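Local structure of indole-3-pyruvate decarboxylase (Azospirillum brasilense, 2NXW) at residues Met228-Val233 with Leu296-Ser301; Val254-Gly259 with Pro418-Gly423. The protein decarboxylates indole-3-pyruvate and phenylpyruvate to the corresponding aldehydes, using thiamine diphosphate and a magnesium ion, in a pathway of auxin biosynthesis. One frame throughout, in Å; residues are numbered along the deposited sequence.

Contact 1 of 2, residues Met228-Val233 with Leu296-Ser301; sequences MVCVEV and LGAILS
Met228 and Cys230 bracket Leu296 in a short run of parallel strand pairing. Leu296 N donates to Met228 O (3.0 Å), and Cys230 N donates to Leu296 O (3.2 Å). Glu232 N, in the first turn of helix 231-235, then reaches Gly297 O (3.1 Å) in a nearly straight bond (172°). Side chains fill in round this frame. Cys230 SG lies against Ala298 CB at 3.4 Å. Val231 has CG1 between its backbone N and carbonyl carbon (chi1 75°), which brings that methyl to Ile299 CG1 at 3.9 Å. Val233 CG2 meets Leu296 CD2, the two side chains crossing at about a right angle. Glu232 runs over Gly297, with OE1 3.5 Å from Gly297 CA. A side chain at Gly297 would collide with Glu232 CB, and the positive phi of Gly297 (85°) also suits glycine. Glu232 OE2 forms a salt bridge with Lys110 and accepts from Asp322 N. With an alanine here, Lys110 and Asp322 N would probably lose this carboxylate, and a gap would be likely to open over Gly297. Helix 239-249 packs on Val229, Val233 and Leu296 through Val242. Strand 317-321, next to strand 292-296, meets Glu232 and Ile299 through Phe321.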
loop_
_atom_site.group_PDB
_atom_site.type_symbol
_atom_site.label_atom_id
_atom_site.label_comp_id
_atom_site.label_asym_id
_atom_site.label_seq_id
_atom_site.Cartn_x
_atom_site.Cartn_y
_atom_site.Cartn_z
ATOM N N MET A 228 25.695 7.083 24.085
ATOM C CA MET A 228 24.550 6.323 24.593
ATOM C C MET A 228 24.773 4.838 24.315
ATOM O O MET A 228 25.016 4.437 23.174
ATOM C CB MET A 228 23.250 6.777 23.928
ATOM C CG MET A 228 22.865 8.204 24.245
ATOM S SD MET A 228 21.076 8.461 24.096
ATOM C CE MET A 228 20.539 7.812 25.669
ATOM N N VAL A 229 24.713 4.028 25.369
ATOM C CA VAL A 229 24.905 2.588 25.249
ATOM C C VAL A 229 23.505 1.988 25.192
ATOM O O VAL A 229 22.699 2.144 26.115
ATOM C CB VAL A 229 25.731 2.065 26.437
ATOM C CG1 VAL A 229 25.859 0.555 26.372
ATOM C CG2 VAL A 229 27.114 2.717 26.397
ATOM N N CYS A 230 23.234 1.283 24.101
ATOM C CA CYS A 230 21.893 0.794 23.831
ATOM C C CYS A 230 21.685 -0.708 23.631
ATOM O O CYS A 230 22.602 -1.505 23.843
ATOM C CB CYS A 230 21.376 1.598 22.635
ATOM S SG CYS A 230 21.917 3.370 22.691
ATOM N N VAL A 231 20.483 -1.078 23.189
ATOM C CA VAL A 231 20.101 -2.485 23.057
ATOM C C VAL A 231 21.042 -3.418 22.298
ATOM O O VAL A 231 21.323 -4.515 22.773
ATOM C CB VAL A 231 18.638 -2.624 22.498
ATOM C CG1 VAL A 231 18.588 -2.328 21.021
ATOM C CG2 VAL A 231 18.100 -4.011 22.791
ATOM N N GLU A 232 21.548 -3.008 21.141
ATOM C CA GLU A 232 22.441 -3.900 20.406
ATOM C C GLU A 232 23.720 -4.259 21.166
ATOM O O GLU A 232 24.300 -5.323 20.945
ATOM C CB GLU A 232 22.801 -3.312 19.041
ATOM C CG GLU A 232 21.637 -3.261 18.058
ATOM C CD GLU A 232 22.091 -2.900 16.657
ATOM O OE1 GLU A 232 23.083 -2.156 16.541
ATOM O OE2 GLU A 232 21.453 -3.353 15.680
ATOM N N VAL A 233 24.163 -3.384 22.062
ATOM C CA VAL A 233 25.367 -3.665 22.837
ATOM C C VAL A 233 25.097 -4.886 23.710
ATOM O O VAL A 233 25.948 -5.765 23.848
ATOM C CB VAL A 233 25.756 -2.466 23.717
ATOM C CG1 VAL A 233 26.923 -2.849 24.652
ATOM C CG2 VAL A 233 26.171 -1.284 22.825
ATOM N N LEU A 296 24.868 4.249 20.203
ATOM C CA LEU A 296 25.507 2.980 19.905
ATOM C C LEU A 296 24.529 1.816 20.060
ATOM O O LEU A 296 24.366 1.275 21.161
ATOM C CB LEU A 296 26.733 2.801 20.821
ATOM C CG LEU A 296 27.721 1.678 20.485
ATOM C CD1 LEU A 296 28.418 1.968 19.166
ATOM C CD2 LEU A 296 28.743 1.557 21.608
ATOM N N GLY A 297 23.865 1.466 18.954
ATOM C CA GLY A 297 22.929 0.346 18.924
ATOM C C GLY A 297 21.505 0.625 19.357
ATOM O O GLY A 297 20.796 -0.301 19.758
ATOM N N ALA A 298 21.062 1.871 19.214
ATOM C CA ALA A 298 19.735 2.277 19.672
ATOM C C ALA A 298 18.541 2.098 18.747
ATOM O O ALA A 298 18.624 2.302 17.544
ATOM C CB ALA A 298 19.792 3.733 20.102
ATOM N N ILE A 299 17.418 1.714 19.346
ATOM C CA ILE A 299 16.163 1.614 18.620
ATOM C C ILE A 299 15.653 3.054 18.667
ATOM O O ILE A 299 15.697 3.688 19.723
ATOM C CB ILE A 299 15.161 0.710 19.371
ATOM C CG1 ILE A 299 15.537 -0.753 19.156
ATOM C CG2 ILE A 299 13.735 1.000 18.915
ATOM C CD1 ILE A 299 14.817 -1.708 20.072
ATOM N N LEU A 300 15.211 3.582 17.530
ATOM C CA LEU A 300 14.667 4.938 17.489
ATOM C C LEU A 300 13.162 4.828 17.295
ATOM O O LEU A 300 12.707 4.261 16.303
ATOM C CB LEU A 300 15.273 5.737 16.335
ATOM C CG LEU A 300 16.675 6.301 16.548
ATOM C CD1 LEU A 300 17.063 7.162 15.351
ATOM C CD2 LEU A 300 16.700 7.137 17.824
ATOM N N SER A 301 12.395 5.373 18.234
ATOM C CA SER A 301 10.936 5.304 18.165
ATOM C C SER A 301 10.289 6.353 19.063
ATOM O O SER A 301 10.899 6.819 20.019
ATOM C CB SER A 301 10.472 3.908 18.596
ATOM O OG SER A 301 9.072 3.868 18.826
#

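Contact 2 of 2, residues Val254-Gly259 with Pro418-Gly423. With TPP (thiamine diphosphate), chain E.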
loop_
_atom_site.group_PDB
_atom_site.type_symbol
_atom_site.label_atom_id
_atom_site.label_comp_id
_atom_site.label_asym_id
_atom_site.label_seq_id
_atom_site.Cartn_x
_atom_site.Cartn_y
_atom_site.Cartn_z
ATOM N N VAL A 254 25.595 7.511 28.920
ATOM C CA VAL A 254 24.199 7.353 29.331
ATOM C C VAL A 254 23.670 6.070 28.683
ATOM O O VAL A 254 24.180 5.635 27.655
ATOM C CB VAL A 254 23.340 8.555 28.840
ATOM C CG1 VAL A 254 21.867 8.347 29.173
ATOM C CG2 VAL A 254 23.845 9.840 29.472
ATOM N N THR A 255 22.675 5.428 29.284
ATOM C CA THR A 255 22.116 4.235 28.651
ATOM C C THR A 255 20.676 4.494 28.265
ATOM O O THR A 255 20.044 5.404 28.801
ATOM C CB THR A 255 22.107 2.992 29.587
ATOM O OG1 THR A 255 21.425 3.314 30.805
ATOM C CG2 THR A 255 23.514 2.536 29.900
ATOM N N THR A 256 20.178 3.733 27.300
ATOM C CA THR A 256 18.771 3.821 26.929
ATOM C C THR A 256 18.084 2.815 27.852
ATOM O O THR A 256 18.753 2.089 28.590
ATOM C CB THR A 256 18.513 3.367 25.491
ATOM O OG1 THR A 256 19.030 2.041 25.317
ATOM C CG2 THR A 256 19.147 4.338 24.507
ATOM N N PHE A 257 16.757 2.752 27.813
ATOM C CA PHE A 257 16.044 1.804 28.663
ATOM C C PHE A 257 16.515 0.366 28.438
ATOM O O PHE A 257 16.732 -0.383 29.394
ATOM C CB PHE A 257 14.536 1.875 28.404
ATOM C CG PHE A 257 13.756 0.848 29.161
ATOM C CD1 PHE A 257 13.556 0.979 30.532
ATOM C CD2 PHE A 257 13.275 -0.286 28.519
ATOM C CE1 PHE A 257 12.887 -0.012 31.249
ATOM C CE2 PHE A 257 12.609 -1.283 29.229
ATOM C CZ PHE A 257 12.416 -1.142 30.596
ATOM N N MET A 258 16.664 -0.029 27.175
ATOM C CA MET A 258 17.102 -1.386 26.866
ATOM C C MET A 258 18.586 -1.600 27.139
ATOM O O MET A 258 19.074 -2.730 27.073
ATOM C CB MET A 258 16.791 -1.737 25.412
ATOM C CG MET A 258 15.311 -1.785 25.087
ATOM S SD MET A 258 14.508 -3.363 25.477
ATOM C CE MET A 258 12.780 -2.830 25.772
ATOM N N GLY A 259 19.302 -0.520 27.444
ATOM C CA GLY A 259 20.714 -0.649 27.758
ATOM C C GLY A 259 20.933 -0.520 29.261
ATOM O O GLY A 259 22.067 -0.569 29.731
ATOM N N PRO A 418 8.350 -4.606 28.232
ATOM C CA PRO A 418 8.051 -4.063 26.897
ATOM C C PRO A 418 8.151 -2.532 26.946
ATOM O O PRO A 418 7.190 -1.812 26.660
ATOM C CB PRO A 418 6.634 -4.573 26.635
ATOM C CG PRO A 418 6.021 -4.558 28.001
ATOM C CD PRO A 418 7.122 -5.078 28.903
ATOM N N GLY A 419 9.335 -2.048 27.321
ATOM C CA GLY A 419 9.565 -0.622 27.459
ATOM C C GLY A 419 9.366 0.236 26.226
ATOM O O GLY A 419 9.131 1.444 26.351
ATOM N N TYR A 420 9.482 -0.361 25.042
ATOM C CA TYR A 420 9.279 0.393 23.806
ATOM C C TYR A 420 7.981 -0.018 23.116
ATOM O O TYR A 420 7.190 0.828 22.719
ATOM C CB TYR A 420 10.438 0.177 22.829
ATOM C CG TYR A 420 11.806 0.582 23.336
ATOM C CD1 TYR A 420 11.963 1.460 24.414
ATOM C CD2 TYR A 420 12.954 0.092 22.716
ATOM C CE1 TYR A 420 13.236 1.829 24.871
ATOM C CE2 TYR A 420 14.229 0.464 23.156
ATOM C CZ TYR A 420 14.360 1.323 24.234
ATOM O OH TYR A 420 15.612 1.652 24.703
ATOM N N TYR A 421 7.765 -1.324 22.985
ATOM C CA TYR A 421 6.577 -1.851 22.322
ATOM C C TYR A 421 5.301 -1.557 23.108
ATOM O O TYR A 421 4.230 -1.377 22.527
ATOM C CB TYR A 421 6.749 -3.357 22.123
ATOM C CG TYR A 421 5.667 -4.019 21.304
ATOM C CD1 TYR A 421 5.470 -3.682 19.964
ATOM C CD2 TYR A 421 4.861 -5.014 21.859
ATOM C CE1 TYR A 421 4.506 -4.319 19.196
ATOM C CE2 TYR A 421 3.892 -5.662 21.099
ATOM C CZ TYR A 421 3.723 -5.311 19.767
ATOM O OH TYR A 421 2.789 -5.948 18.986
ATOM N N ALA A 422 5.432 -1.538 24.433
ATOM C CA ALA A 422 4.332 -1.219 25.349
ATOM C C ALA A 422 3.109 -2.117 25.260
ATOM O O ALA A 422 1.999 -1.688 25.579
ATOM C CB ALA A 422 3.916 0.242 25.169
ATOM N N GLY A 423 3.305 -3.364 24.853
ATOM C CA GLY A 423 2.185 -4.284 24.768
ATOM C C GLY A 423 1.985 -5.018 26.084
ATOM O O GLY A 423 2.940 -5.474 26.708
HETATM N "N1'" TPP E . -3.885 -4.005 24.896
HETATM C "C2'" TPP E . -2.624 -4.464 24.853
HETATM C CM2 TPP E . -2.365 -5.899 24.421
HETATM N "N3'" TPP E . -1.596 -3.673 25.176
HETATM C "C4'" TPP E . -1.773 -2.378 25.564
HETATM N "N4'" TPP E . -0.684 -1.600 25.816
HETATM C "C5'" TPP E . -3.104 -1.862 25.688
HETATM C "C6'" TPP E . -4.156 -2.722 25.312
HETATM C "C7'" TPP E . -3.407 -0.423 26.165
HETATM N N3 TPP E . -3.041 -0.161 27.631
HETATM C C2 TPP E . -1.891 0.465 27.896
HETATM S S1 TPP E . -1.871 0.605 29.644
HETATM C C5 TPP E . -3.422 -0.167 29.952
HETATM C C4 TPP E . -3.879 -0.489 28.677
HETATM C CM4 TPP E . -5.249 -1.194 28.473
HETATM C C6 TPP E . -4.020 -0.381 31.285
HETATM C C7 TPP E . -3.172 -1.400 32.071
HETATM O O7 TPP E . -3.932 -1.701 33.214
HETATM P PA TPP E . -3.094 -2.484 34.306
HETATM O O1A TPP E . -2.474 -3.774 33.778
HETATM O O2A TPP E . -4.099 -2.766 35.421
HETATM O O3A TPP E . -1.919 -1.590 34.903
HETATM P PB TPP E . -2.203 -0.047 35.432
HETATM O O1B TPP E . -3.487 -0.006 36.264
HETATM O O2B TPP E . -0.938 0.291 36.271
HETATM O O3B TPP E . -2.279 0.909 34.251
#
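Tyr420 OH takes a hydrogen bond from Met258 N, 3.2 Å long and close to straight (N-H...O 165°). Thr256 CB lies 3.5 Å from the same Tyr420 OH, and the Thr256 side chain crosses the phenol at about a right angle. The phenol thus ends against the turn of 3-10 helix at 257-259, which is closed by Gly259 N donating to Thr256 O. Met258 adds a second hold on the ring. Its chain bends at chi2, and this carries the thioether end over one face of Tyr420. Met258 CE stands 4.3 Å from the centroid of the Tyr420 ring, 12° off its normal, as a CH-pi contact. Met258 SD sits farther out above that face in a Met-aromatic contact. Phe257 CB packs on Tyr420 CE1 at 3.8 Å. With CG anti to its backbone N (chi1 175°), the Phe257 ring extends to Gly419, where CE2 is 3.6 Å from Gly419 CA. A side chain at Gly419 would run into this ring.

The contact joins the central domain to the C-terminal cofactor-binding domain of the TPP enzyme fold. Strand 253-255 leads into the first segment. The second is the loop between strand 415-416 and helix 427-437. Glu109 accepts from both Tyr420 N and Tyr421 N through OE2, and Leu129 of the second subunit packs on Tyr420. Farther along the same loop, Ala422 O accepts from N4', the 4'-amino nitrogen of thiamine diphosphate, at 2.7 Å. Met424 N also hydrogen-bonds the cofactor.

Contacts 1 and 2 lie with their centres about 9 Å apart, and they touch. Strands 225-229 and 253-255 are neighbours in the mixed sheet of the central domain. Probable hydrogen bonds run from Val229 N to Val254 O and from Thr256 N to Val229 O. Cys230 also packs on Thr256, and Val231 on Met258. Along the chain the order is 228-233, 254-259, 296-301, 418-423, so the segments of the two contacts alternate. Contact 1 stays within the central domain, while contact 2 leads from it to the C-terminal TPP-binding domain. Through contact 2 the chain leaving edge strand 253-255 packs against the loop that also meets thiamine diphosphate. Leu129 of the second subunit touches both.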